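Local coordinates for putative adhesin (Parabacteroides distasonis, PDB 3LJY), which is of unproven function but, as a putative lipoprotein adhesin with an auto-transporter head domain, probably takes part in cell adhesion, at residues D9-S14 / V48-H53; A20-I25 / T84-L89; I25-V30 / G96-M101; D32-Q37 / K79-T84. All blocks are in the same frame, centred on the assembly; numbering follows the deposited sequence.

Contact 1 (D9-S14 / V48-H53); sequences DGKLTS and VDQNLH
Thr13 and Val48 form an antiparallel hydrogen-bonded pair in a surface contact at the N-terminal end of the fold, where the start of strand 12-18 lies along the end of strand 43-49. Thr13 N reaches Val48 O nearly straight (3.1 Å, 169°), and Val48 N returns a bond to Thr13 O. Leu12 and Asp49 make the next, non-hydrogen-bonded pair; their side chains diverge, although Leu12 CD2 bends back over the Val48 carbonyl carbon at 3.4 Å. One residue further, Gln50 N donates to Lys11 O at 2.8 Å. Thr13 O has a second donor: His53 NE2, 3.0 Å away, meets it from above the carbonyl plane, while the oxygen lies almost in the imidazole plane (6° out). The same NE2 makes a weak bond to Thr13 OG1, and Val48 CG1 sits over the centre of one ring face. Beyond the paired residues, Asp49 OD2 takes the Gly10 N-H on its anti side at 2.7 Å and is also hydrogen-bonded to Thr78 OG1. Asn51 OD1 accepts from Asp9 N at 2.7 Å, a contact made possible by chi1 of 63°, which turns CG back between the backbone N and the carbonyl carbon; Asn51 ND2 binds Lys7 O. Asp9 OD1, met from above its carboxylate plane, accepts from Lys11 N at 3.0 Å. Gly10 has a positive phi that suits glycine. The arrangement is an Asx turn at Asp9 leading into an antiparallel strand pair.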
loop_
_atom_site.group_PDB
_atom_site.type_symbol
_atom_site.label_atom_id
_atom_site.label_comp_id
_atom_site.label_asym_id
_atom_site.label_seq_id
_atom_site.Cartn_x
_atom_site.Cartn_y
_atom_site.Cartn_z
ATOM N N ASP A 9 11.206 4.394 28.072
ATOM C CA ASP A 9 11.178 3.801 29.421
ATOM C C ASP A 9 10.361 2.494 29.545
ATOM O O ASP A 9 10.232 1.943 30.623
ATOM C CB ASP A 9 10.680 4.832 30.445
ATOM C CG ASP A 9 9.192 5.164 30.296
ATOM O OD1 ASP A 9 8.512 4.577 29.439
ATOM O OD2 ASP A 9 8.683 6.021 31.054
ATOM N N GLY A 10 9.784 2.015 28.448
ATOM C CA GLY A 10 9.079 0.723 28.427
ATOM C C GLY A 10 7.595 0.741 28.790
ATOM O O GLY A 10 6.924 -0.287 28.634
ATOM N N LYS A 11 7.101 1.884 29.284
ATOM C CA LYS A 11 5.735 2.026 29.757
ATOM C C LYS A 11 4.942 2.845 28.766
ATOM O O LYS A 11 5.095 4.071 28.679
ATOM C CB LYS A 11 5.733 2.667 31.143
ATOM C CG LYS A 11 6.407 1.767 32.212
ATOM C CD LYS A 11 6.427 2.392 33.593
ATOM C CE LYS A 11 7.219 3.694 33.598
ATOM N NZ LYS A 11 7.656 4.073 34.984
ATOM N N LEU A 12 4.089 2.139 28.023
ATOM C CA LEU A 12 3.269 2.695 26.973
ATOM C C LEU A 12 2.084 3.468 27.502
ATOM O O LEU A 12 1.311 2.941 28.291
ATOM C CB LEU A 12 2.767 1.570 26.073
ATOM C CG LEU A 12 3.846 0.922 25.211
ATOM C CD1 LEU A 12 3.252 -0.220 24.377
ATOM C CD2 LEU A 12 4.510 1.962 24.320
ATOM N N THR A 13 1.950 4.721 27.066
ATOM C CA THR A 13 0.790 5.537 27.375
ATOM C C THR A 13 0.266 6.192 26.097
ATOM O O THR A 13 0.989 6.327 25.135
ATOM C CB THR A 13 1.122 6.621 28.415
ATOM O OG1 THR A 13 2.136 7.486 27.879
ATOM C CG2 THR A 13 1.592 5.981 29.738
ATOM N N SER A 14 -0.997 6.601 26.134
ATOM C CA SER A 14 -1.708 7.188 25.000
ATOM C C SER A 14 -1.937 8.681 25.226
ATOM O O SER A 14 -2.261 9.092 26.337
ATOM C CB SER A 14 -3.056 6.470 24.815
ATOM O OG SER A 14 -4.072 7.336 24.326
ATOM N N VAL A 48 2.959 5.508 22.818
ATOM C CA VAL A 48 4.394 5.315 22.744
ATOM C C VAL A 48 4.922 5.336 24.174
ATOM O O VAL A 48 4.168 5.623 25.104
ATOM C CB VAL A 48 5.064 6.405 21.828
ATOM C CG1 VAL A 48 5.097 7.747 22.527
ATOM C CG2 VAL A 48 6.475 5.970 21.408
ATOM N N ASP A 49 6.201 5.015 24.353
ATOM C CA ASP A 49 6.831 5.099 25.658
ATOM C C ASP A 49 6.530 6.466 26.239
ATOM O O ASP A 49 6.725 7.485 25.579
ATOM C CB ASP A 49 8.345 4.921 25.557
ATOM C CG ASP A 49 8.746 3.542 25.104
ATOM O OD1 ASP A 49 8.446 3.195 23.962
ATOM O OD2 ASP A 49 9.375 2.800 25.885
ATOM N N GLN A 50 6.074 6.458 27.488
ATOM C CA GLN A 50 5.587 7.632 28.205
ATOM C C GLN A 50 6.576 8.820 28.212
ATOM O O GLN A 50 6.180 9.963 28.008
ATOM C CB GLN A 50 5.250 7.122 29.627
ATOM C CG GLN A 50 4.904 8.113 30.678
ATOM C CD GLN A 50 4.791 7.454 32.044
ATOM O OE1 GLN A 50 5.718 6.775 32.507
ATOM N NE2 GLN A 50 3.649 7.644 32.698
ATOM N N ASN A 51 7.857 8.522 28.452
ATOM C CA ASN A 51 8.933 9.529 28.398
ATOM C C ASN A 51 9.243 10.104 26.992
ATOM O O ASN A 51 9.941 11.119 26.905
ATOM C CB ASN A 51 10.237 8.980 29.017
ATOM C CG ASN A 51 10.809 7.763 28.258
ATOM O OD1 ASN A 51 10.088 6.817 27.959
ATOM N ND2 ASN A 51 12.107 7.781 27.968
ATOM N N LEU A 52 8.749 9.483 25.909
ATOM C CA LEU A 52 9.041 9.974 24.574
ATOM C C LEU A 52 7.977 10.904 23.980
ATOM O O LEU A 52 8.221 11.489 22.927
ATOM C CB LEU A 52 9.274 8.817 23.605
ATOM C CG LEU A 52 10.402 7.852 23.918
ATOM C CD1 LEU A 52 10.385 6.828 22.825
ATOM C CD2 LEU A 52 11.768 8.570 24.060
ATOM N N HIS A 53 6.817 11.029 24.617
ATOM C CA HIS A 53 5.727 11.896 24.117
ATOM C C HIS A 53 6.128 13.345 23.806
ATOM O O HIS A 53 5.693 13.890 22.791
ATOM C CB HIS A 53 4.525 11.931 25.095
ATOM C CG HIS A 53 3.606 10.757 24.974
ATOM N ND1 HIS A 53 2.771 10.571 23.894
ATOM C CD2 HIS A 53 3.384 9.709 25.806
ATOM C CE1 HIS A 53 2.078 9.457 24.063
ATOM N NE2 HIS A 53 2.436 8.909 25.212
#

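Contact 2 (A20-I25 / T84-L89); sequences ADYNEI and TNSKWL
The backbone of Tyr22-Asn23 passes the loop at 87-89 without a beta bridge, with Asn23 CA 4.6 Å from Leu89 CA, and Asn23 CA-H points at Trp88 O. The Tyr22 ring carries the contact. Ser86 CB stands over the middle of one face, 3.6 Å from the centroid and 12° off the ring normal, a CH-pi contact. The ring's far end meets Thr84 near its plane: Tyr22 OH donates to Thr84 OG1 at 2.5 Å, and that oxygen is also hydrogen-bonded to Thr43 O. A chi1 of 61° swings the tyrosine back over its own main chain, which carries the ring slantwise over Ser86, with its OH reaching Thr84. This is packing inside a parallel beta-solenoid, consistent with the pectate-lyase-like family: the loop leading into strand 24-27 closes against the end of strand 80-86 and the loop after it. Ser86 OG lies 2.9 Å from Tyr22 O and is hydrogen-bonded to Tyr35 OH. Toward the surface, Asp21 crosses the Lys87 chain; OD1 takes a weak bond from Lys87 N, and OD2 forms a long salt bridge with Lys87 NZ at 3.8 Å. A water links the two segments here, donating to Asp21 OD2 at 2.6 Å and to Tyr22 O, and accepting weakly from Trp88 N. Deeper in, Ile25 CG1 touches Leu89 CD1 at 3.9 Å, the two side chains crossing at about a right angle.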
loop_
_atom_site.group_PDB
_atom_site.type_symbol
_atom_site.label_atom_id
_atom_site.label_comp_id
_atom_site.label_asym_id
_atom_site.label_seq_id
_atom_site.Cartn_x
_atom_site.Cartn_y
_atom_site.Cartn_z
ATOM N N ALA A 20 -5.879 19.588 11.860
ATOM C CA ALA A 20 -6.604 20.066 10.669
ATOM C C ALA A 20 -6.877 18.836 9.832
ATOM O O ALA A 20 -6.223 17.824 9.992
ATOM C CB ALA A 20 -5.806 21.102 9.880
ATOM N N ASP A 21 -7.854 18.914 8.952
ATOM C CA ASP A 21 -8.135 17.810 8.045
ATOM C C ASP A 21 -6.999 17.652 7.010
ATOM O O ASP A 21 -6.356 18.627 6.613
ATOM C CB ASP A 21 -9.499 17.996 7.357
ATOM C CG ASP A 21 -10.005 16.709 6.727
ATOM O OD1 ASP A 21 -10.261 15.741 7.484
ATOM O OD2 ASP A 21 -10.145 16.668 5.479
ATOM N N TYR A 22 -6.753 16.411 6.598
ATOM C CA TYR A 22 -5.650 16.088 5.722
ATOM C C TYR A 22 -6.136 15.030 4.727
ATOM O O TYR A 22 -7.065 14.292 5.022
ATOM C CB TYR A 22 -4.461 15.593 6.560
ATOM C CG TYR A 22 -4.767 14.339 7.349
ATOM C CD1 TYR A 22 -4.686 13.072 6.757
ATOM C CD2 TYR A 22 -5.161 14.414 8.679
ATOM C CE1 TYR A 22 -4.993 11.937 7.483
ATOM C CE2 TYR A 22 -5.467 13.283 9.398
ATOM C CZ TYR A 22 -5.386 12.062 8.801
ATOM O OH TYR A 22 -5.689 10.972 9.518
ATOM N N ASN A 23 -5.541 14.996 3.536
ATOM C CA ASN A 23 -5.877 13.997 2.501
ATOM C C ASN A 23 -4.655 13.204 2.061
ATOM O O ASN A 23 -4.703 12.409 1.125
ATOM C CB ASN A 23 -6.515 14.671 1.277
ATOM C CG ASN A 23 -5.528 15.516 0.484
ATOM O OD1 ASN A 23 -4.498 15.981 1.000
ATOM N ND2 ASN A 23 -5.844 15.722 -0.787
ATOM N N GLU A 24 -3.558 13.421 2.756
ATOM C CA GLU A 24 -2.327 12.782 2.416
ATOM C C GLU A 24 -1.562 12.472 3.697
ATOM O O GLU A 24 -1.630 13.200 4.694
ATOM C CB GLU A 24 -1.561 13.658 1.404
ATOM C CG GLU A 24 -0.165 13.173 1.117
ATOM C CD GLU A 24 0.438 13.690 -0.183
ATOM O OE1 GLU A 24 -0.139 14.624 -0.828
ATOM O OE2 GLU A 24 1.517 13.116 -0.534
ATOM N N ILE A 25 -0.885 11.330 3.685
ATOM C CA ILE A 25 -0.092 10.853 4.833
ATOM C C ILE A 25 1.333 10.482 4.434
ATOM O O ILE A 25 1.543 9.896 3.397
ATOM C CB ILE A 25 -0.786 9.670 5.496
ATOM C CG1 ILE A 25 -2.162 10.125 6.003
ATOM C CG2 ILE A 25 0.058 9.129 6.594
ATOM C CD1 ILE A 25 -2.726 9.315 7.157
ATOM N N THR A 84 -5.646 7.648 13.636
ATOM C CA THR A 84 -6.058 8.937 13.079
ATOM C C THR A 84 -7.120 8.756 11.995
ATOM O O THR A 84 -7.321 7.662 11.509
ATOM C CB THR A 84 -4.847 9.750 12.534
ATOM O OG1 THR A 84 -5.281 11.021 12.023
ATOM C CG2 THR A 84 -4.088 8.987 11.445
ATOM N N ASN A 85 -7.817 9.838 11.667
ATOM C CA ASN A 85 -8.880 9.827 10.664
ATOM C C ASN A 85 -8.968 11.120 9.854
ATOM O O ASN A 85 -8.522 12.175 10.308
ATOM C CB ASN A 85 -10.239 9.552 11.339
ATOM C CG ASN A 85 -10.725 10.724 12.187
ATOM O OD1 ASN A 85 -10.127 11.063 13.218
ATOM N ND2 ASN A 85 -11.830 11.331 11.767
ATOM N N SER A 86 -9.552 11.023 8.660
ATOM C CA SER A 86 -9.812 12.198 7.819
ATOM C C SER A 86 -10.911 11.886 6.814
ATOM O O SER A 86 -11.342 10.738 6.707
ATOM C CB SER A 86 -8.559 12.683 7.095
ATOM O OG SER A 86 -8.227 11.824 6.022
ATOM N N LYS A 87 -11.383 12.907 6.093
ATOM C CA LYS A 87 -12.523 12.722 5.205
ATOM C C LYS A 87 -12.108 11.973 3.965
ATOM O O LYS A 87 -12.908 11.252 3.375
ATOM C CB LYS A 87 -13.139 14.055 4.801
ATOM C CG LYS A 87 -13.420 15.047 5.940
ATOM C CD LYS A 87 -14.246 16.226 5.449
ATOM C CE LYS A 87 -14.132 17.480 6.341
ATOM N NZ LYS A 87 -13.415 18.622 5.651
ATOM N N TRP A 88 -10.842 12.133 3.568
ATOM C CA TRP A 88 -10.337 11.583 2.323
ATOM C C TRP A 88 -8.902 11.097 2.445
ATOM O O TRP A 88 -8.146 11.656 3.208
ATOM C CB TRP A 88 -10.387 12.666 1.223
ATOM C CG TRP A 88 -11.730 13.356 1.030
ATOM C CD1 TRP A 88 -12.053 14.616 1.423
ATOM C CD2 TRP A 88 -12.892 12.823 0.394
ATOM N NE1 TRP A 88 -13.342 14.899 1.083
ATOM C CE2 TRP A 88 -13.886 13.815 0.448
ATOM C CE3 TRP A 88 -13.193 11.599 -0.218
ATOM C CZ2 TRP A 88 -15.165 13.633 -0.096
ATOM C CZ3 TRP A 88 -14.470 11.411 -0.760
ATOM C CH2 TRP A 88 -15.440 12.428 -0.695
ATOM N N LEU A 89 -8.520 10.083 1.662
ATOM C CA LEU A 89 -7.117 9.688 1.505
ATOM C C LEU A 89 -6.762 9.592 0.023
ATOM O O LEU A 89 -6.965 8.567 -0.629
ATOM C CB LEU A 89 -6.831 8.362 2.204
ATOM C CG LEU A 89 -5.349 7.892 2.277
ATOM C CD1 LEU A 89 -4.478 8.787 3.196
ATOM C CD2 LEU A 89 -5.330 6.434 2.718
HETATM O O HOH W 1 -9.533 14.872 3.681
#

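Contact 3 (I25-V30 / G96-M101); sequences IKVDGV and GNANFM
The Phe100 ring is met obliquely, neither squarely over a face nor at an edge, by two branched side chains of the strand facing it: Ile25 CG2 lies 4.3 Å from CE1, and Val27 CG1 lies 4.5 Å from CD1. Phe100 CG is anti to its backbone N (chi1 -179°), carrying the ring inward toward these methyl groups. Ala98 is the second apolar partner, and its CB sits equally far, 3.9 Å, from both methyls of Val27. The same CB comes within 3.4 Å of Gly29 O, so it is wedged between the valine side chain and the backbone of the following turn. There the two segments draw closest, with Gly29 CA 4.4 Å from Gly96 CA. Both glycines have positive phi. Asp28 OD1 approaches Gly96 N to 3.3 Å at a poor angle, and makes a weak bond to Gly29 N within its own segment. At the outer end Val30 and Asn97 lie side by side, CG2 to CB 4.0 Å. Contact across this pair of segments is therefore packing, not strand pairing, and their end-to-end directions differ by 119°. Strand 24-27 is hydrogen-bonded to strand 64-69 through Leu65, and to strand 91-94 and its end through Ala91, Lys93 and Ser95; Phe33 of strand 32-37 packs on Ile25 and Val27, while Ala92 and Val94 of strand 91-94 touch Phe100.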
loop_
_atom_site.group_PDB
_atom_site.type_symbol
_atom_site.label_atom_id
_atom_site.label_comp_id
_atom_site.label_asym_id
_atom_site.label_seq_id
_atom_site.Cartn_x
_atom_site.Cartn_y
_atom_site.Cartn_z
ATOM N N ILE A 25 -0.885 11.330 3.685
ATOM C CA ILE A 25 -0.092 10.853 4.833
ATOM C C ILE A 25 1.333 10.482 4.434
ATOM O O ILE A 25 1.543 9.896 3.397
ATOM C CB ILE A 25 -0.786 9.670 5.496
ATOM C CG1 ILE A 25 -2.162 10.125 6.003
ATOM C CG2 ILE A 25 0.058 9.129 6.594
ATOM C CD1 ILE A 25 -2.726 9.315 7.157
ATOM N N LYS A 26 2.308 10.882 5.240
ATOM C CA LYS A 26 3.704 10.427 5.075
ATOM C C LYS A 26 4.147 9.754 6.350
ATOM O O LYS A 26 4.115 10.370 7.397
ATOM C CB LYS A 26 4.619 11.591 4.710
ATOM C CG LYS A 26 4.487 11.925 3.216
ATOM C CD LYS A 26 4.961 13.333 2.832
ATOM C CE LYS A 26 4.630 13.635 1.353
ATOM N NZ LYS A 26 4.610 15.108 1.039
ATOM N N VAL A 27 4.478 8.467 6.269
ATOM C CA VAL A 27 4.949 7.713 7.436
ATOM C C VAL A 27 6.281 6.995 7.184
ATOM O O VAL A 27 6.509 6.338 6.152
ATOM C CB VAL A 27 3.888 6.726 7.984
ATOM C CG1 VAL A 27 3.573 5.620 7.039
ATOM C CG2 VAL A 27 4.377 6.166 9.295
ATOM N N ASP A 28 7.160 7.152 8.156
ATOM C CA ASP A 28 8.516 6.636 8.119
ATOM C C ASP A 28 8.786 6.022 9.491
ATOM O O ASP A 28 8.120 6.345 10.439
ATOM C CB ASP A 28 9.444 7.828 7.916
ATOM C CG ASP A 28 10.658 7.506 7.112
ATOM O OD1 ASP A 28 10.985 6.312 6.957
ATOM O OD2 ASP A 28 11.301 8.475 6.638
ATOM N N GLY A 29 9.742 5.136 9.620
ATOM C CA GLY A 29 10.078 4.559 10.912
ATOM C C GLY A 29 9.240 3.363 11.254
ATOM O O GLY A 29 8.287 3.064 10.536
ATOM N N VAL A 30 9.555 2.725 12.385
ATOM C CA VAL A 30 8.856 1.511 12.857
ATOM C C VAL A 30 7.601 1.904 13.662
ATOM O O VAL A 30 7.612 1.922 14.888
ATOM C CB VAL A 30 9.792 0.560 13.717
ATOM C CG1 VAL A 30 9.238 -0.853 13.739
ATOM C CG2 VAL A 30 11.232 0.539 13.174
ATOM N N GLY A 96 10.499 3.250 5.778
ATOM C CA GLY A 96 11.060 2.782 7.040
ATOM C C GLY A 96 10.544 1.381 7.209
ATOM O O GLY A 96 10.449 0.617 6.257
ATOM N N ASN A 97 10.186 1.023 8.408
ATOM C CA ASN A 97 9.579 -0.273 8.587
ATOM C C ASN A 97 8.146 -0.096 9.000
ATOM O O ASN A 97 7.668 -0.799 9.890
ATOM C CB ASN A 97 10.411 -1.064 9.613
ATOM C CG ASN A 97 10.809 -2.408 9.089
ATOM O OD1 ASN A 97 9.957 -3.206 8.667
ATOM N ND2 ASN A 97 12.102 -2.662 9.059
ATOM N N ALA A 98 7.472 0.886 8.396
ATOM C CA ALA A 98 6.148 1.290 8.862
ATOM C C ALA A 98 5.148 0.214 8.479
ATOM O O ALA A 98 5.353 -0.494 7.504
ATOM C CB ALA A 98 5.752 2.623 8.290
ATOM N N ASN A 99 4.098 0.083 9.297
ATOM C CA ASN A 99 2.967 -0.804 9.026
ATOM C C ASN A 99 1.734 0.086 8.912
ATOM O O ASN A 99 1.199 0.580 9.939
ATOM C CB ASN A 99 2.834 -1.838 10.142
ATOM C CG ASN A 99 1.758 -2.852 9.884
ATOM O OD1 ASN A 99 1.233 -2.974 8.787
ATOM N ND2 ASN A 99 1.419 -3.602 10.911
ATOM N N PHE A 100 1.331 0.344 7.665
ATOM C CA PHE A 100 0.258 1.269 7.384
ATOM C C PHE A 100 -1.054 0.501 7.178
ATOM O O PHE A 100 -1.155 -0.330 6.309
ATOM C CB PHE A 100 0.605 2.127 6.166
ATOM C CG PHE A 100 -0.460 3.148 5.818
ATOM C CD1 PHE A 100 -0.674 4.250 6.621
ATOM C CD2 PHE A 100 -1.238 2.998 4.705
ATOM C CE1 PHE A 100 -1.652 5.183 6.320
ATOM C CE2 PHE A 100 -2.220 3.929 4.393
ATOM C CZ PHE A 100 -2.432 5.020 5.208
HETATM N N MSE A 101 -2.042 0.743 8.032
HETATM C CA MSE A 101 -3.301 -0.021 8.004
HETATM C C MSE A 101 -4.460 0.906 7.846
HETATM O O MSE A 101 -4.591 1.820 8.626
HETATM C CB MSE A 101 -3.455 -0.827 9.292
HETATM C CG MSE A 101 -2.391 -1.881 9.398
HETATM SE SE MSE A 101 -2.068 -2.652 11.109
HETATM C CE MSE A 101 -1.205 -1.151 11.957
#

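Contact 4 (D32-Q37 / K79-T84); sequences DFNYEQ and KFIVKT
Phe33 and Val82 lie side by side on the inward face of two parallel strands, pointing the same way, and Val82 CG1 sits over the middle of one ring face, 4.1 Å from the centroid and 11° off its normal. Phe33 CG points away from the main-chain nitrogen (chi1 -166°), and the ring is directed so that CE1 meets Thr84 CG2 obliquely at 3.7 Å. On the other face Asn34 and Ile81 also run side by side, ND2 to CG2 3.9 Å. The asparagine amide adds a weak bond from ND2 to Val82 O, an oxygen already held by Asn34 N, which comes from above its carbonyl plane; Asn34 OD1 is hydrogen-bonded to Asn103. Asp32 crosses Lys79 at the Asp32 end of the strand pair, its OD2 3.3 Å from CE but 4.1 Å from NZ, too far for a salt bridge, though the charges would probably attract. In the backbone the parallel ladder runs Asp32 N to Phe80 O, Val82 N to Asp32 O (2.8 Å), Asn34 N to Val82 O, Thr84 N to Asn34 O and Glu36 N to Thr84 O (3.1 Å). The strand axes are 4.6 Å apart and only 8° from parallel. Strand 32-37 is flanked on its other side by strand 99-102, hydrogen-bonded through Phe33 and Tyr35, while strand 43-49 borders strand 80-86. Ile67 of strand 64-69 packs on Phe33, Phe80 and Val82 from inside.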
loop_
_atom_site.group_PDB
_atom_site.type_symbol
_atom_site.label_atom_id
_atom_site.label_comp_id
_atom_site.label_asym_id
_atom_site.label_seq_id
_atom_site.Cartn_x
_atom_site.Cartn_y
_atom_site.Cartn_z
ATOM N N ASP A 32 3.247 1.552 13.928
ATOM C CA ASP A 32 1.952 0.945 13.542
ATOM C C ASP A 32 0.913 2.064 13.344
ATOM O O ASP A 32 0.470 2.664 14.291
ATOM C CB ASP A 32 1.454 -0.069 14.584
ATOM C CG ASP A 32 2.250 -1.392 14.602
ATOM O OD1 ASP A 32 2.978 -1.770 13.644
ATOM O OD2 ASP A 32 2.127 -2.097 15.621
ATOM N N PHE A 33 0.541 2.330 12.102
ATOM C CA PHE A 33 -0.199 3.559 11.719
ATOM C C PHE A 33 -1.590 3.197 11.220
ATOM O O PHE A 33 -1.766 2.646 10.139
ATOM C CB PHE A 33 0.594 4.303 10.639
ATOM C CG PHE A 33 0.143 5.716 10.375
ATOM C CD1 PHE A 33 -1.079 5.981 9.796
ATOM C CD2 PHE A 33 1.005 6.773 10.606
ATOM C CE1 PHE A 33 -1.466 7.269 9.545
ATOM C CE2 PHE A 33 0.633 8.055 10.335
ATOM C CZ PHE A 33 -0.605 8.308 9.809
ATOM N N ASN A 34 -2.577 3.479 12.057
ATOM C CA ASN A 34 -3.951 3.088 11.810
ATOM C C ASN A 34 -4.766 4.274 11.288
ATOM O O ASN A 34 -4.806 5.333 11.907
ATOM C CB ASN A 34 -4.539 2.501 13.119
ATOM C CG ASN A 34 -3.952 1.130 13.450
ATOM O OD1 ASN A 34 -4.274 0.165 12.786
ATOM N ND2 ASN A 34 -3.087 1.046 14.468
ATOM N N TYR A 35 -5.398 4.093 10.138
ATOM C CA TYR A 35 -6.144 5.171 9.497
ATOM C C TYR A 35 -7.613 4.731 9.252
ATOM O O TYR A 35 -7.894 3.583 8.913
ATOM C CB TYR A 35 -5.445 5.647 8.199
ATOM C CG TYR A 35 -6.324 6.583 7.379
ATOM C CD1 TYR A 35 -6.355 7.945 7.630
ATOM C CD2 TYR A 35 -7.174 6.081 6.391
ATOM C CE1 TYR A 35 -7.182 8.770 6.929
ATOM C CE2 TYR A 35 -8.020 6.908 5.692
ATOM C CZ TYR A 35 -8.019 8.250 5.965
ATOM O OH TYR A 35 -8.879 9.050 5.260
ATOM N N GLU A 36 -8.541 5.655 9.447
ATOM C CA GLU A 36 -9.915 5.450 9.021
ATOM C C GLU A 36 -10.465 6.663 8.303
ATOM O O GLU A 36 -10.166 7.793 8.651
ATOM C CB GLU A 36 -10.810 5.119 10.194
ATOM C CG GLU A 36 -10.560 3.706 10.694
ATOM C CD GLU A 36 -11.371 3.332 11.921
ATOM O OE1 GLU A 36 -12.465 3.897 12.126
ATOM O OE2 GLU A 36 -10.889 2.450 12.663
ATOM N N GLN A 37 -11.309 6.413 7.309
ATOM C CA GLN A 37 -11.993 7.490 6.617
ATOM C C GLN A 37 -13.286 7.797 7.343
ATOM O O GLN A 37 -14.157 6.937 7.482
ATOM C CB GLN A 37 -12.220 7.133 5.138
ATOM C CG GLN A 37 -12.883 8.242 4.348
ATOM C CD GLN A 37 -13.181 7.874 2.923
ATOM O OE1 GLN A 37 -13.353 6.698 2.595
ATOM N NE2 GLN A 37 -13.248 8.891 2.050
ATOM N N LYS A 79 7.101 0.581 21.438
ATOM C CA LYS A 79 6.112 0.562 20.375
ATOM C C LYS A 79 5.737 2.002 20.095
ATOM O O LYS A 79 5.934 2.856 20.942
ATOM C CB LYS A 79 4.891 -0.265 20.778
ATOM C CG LYS A 79 4.197 -0.958 19.609
ATOM C CD LYS A 79 4.715 -2.353 19.361
ATOM C CE LYS A 79 4.178 -2.917 18.064
ATOM N NZ LYS A 79 4.695 -4.330 17.875
ATOM N N PHE A 80 5.269 2.263 18.884
ATOM C CA PHE A 80 4.805 3.581 18.445
ATOM C C PHE A 80 3.555 3.321 17.621
ATOM O O PHE A 80 3.657 2.891 16.473
ATOM C CB PHE A 80 5.882 4.252 17.584
ATOM C CG PHE A 80 5.690 5.739 17.348
ATOM C CD1 PHE A 80 4.447 6.295 17.100
ATOM C CD2 PHE A 80 6.787 6.577 17.314
ATOM C CE1 PHE A 80 4.303 7.665 16.843
ATOM C CE2 PHE A 80 6.649 7.940 17.063
ATOM C CZ PHE A 80 5.408 8.477 16.823
ATOM N N ILE A 81 2.380 3.580 18.199
ATOM C CA ILE A 81 1.085 3.283 17.545
ATOM C C ILE A 81 0.365 4.580 17.281
ATOM O O ILE A 81 0.160 5.334 18.190
ATOM C CB ILE A 81 0.160 2.374 18.419
ATOM C CG1 ILE A 81 0.876 1.085 18.851
ATOM C CG2 ILE A 81 -1.104 2.009 17.666
ATOM C CD1 ILE A 81 0.087 0.261 19.873
ATOM N N VAL A 82 0.004 4.836 16.023
ATOM C CA VAL A 82 -0.826 5.983 15.635
ATOM C C VAL A 82 -2.249 5.520 15.267
ATOM O O VAL A 82 -2.421 4.455 14.669
ATOM C CB VAL A 82 -0.220 6.751 14.423
ATOM C CG1 VAL A 82 -1.165 7.828 13.982
ATOM C CG2 VAL A 82 1.121 7.333 14.781
ATOM N N LYS A 83 -3.238 6.331 15.649
ATOM C CA LYS A 83 -4.644 6.143 15.273
ATOM C C LYS A 83 -5.234 7.507 14.895
ATOM O O LYS A 83 -5.297 8.410 15.735
ATOM C CB LYS A 83 -5.422 5.549 16.435
ATOM C CG LYS A 83 -6.814 5.107 16.085
ATOM C CD LYS A 83 -7.605 4.909 17.336
ATOM C CE LYS A 83 -8.930 4.266 17.076
ATOM N NZ LYS A 83 -9.645 5.143 16.214
ATOM N N THR A 84 -5.646 7.648 13.636
ATOM C CA THR A 84 -6.058 8.937 13.079
ATOM C C THR A 84 -7.120 8.756 11.995
ATOM O O THR A 84 -7.321 7.662 11.509
ATOM C CB THR A 84 -4.847 9.750 12.534
ATOM O OG1 THR A 84 -5.281 11.021 12.023
ATOM C CG2 THR A 84 -4.088 8.987 11.445
#

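Overall arrangement
Contacts 2, 3 and 4 pack together near the N-terminal end of the solenoid, and contact 1 lies further out at that end, on the surface. Contacts 3 and 4 have centres about 9 Å apart and are joined by backbone bonds between strands 32-37 and 99-102; Ile25 CG2 also touches Phe33 CZ. Contact 2 shares Ile25 with contact 3 and Thr84 with contact 4, and reaches the latter again through Ser86 with Tyr35 and Lys87 with Gln37. Contact 1 touches contact 4 where Val48 and Leu12 pack on Lys79, the centres of the two contacts being about 16 Å apart, but its centre is about 25 Å from that of contact 2, without touching.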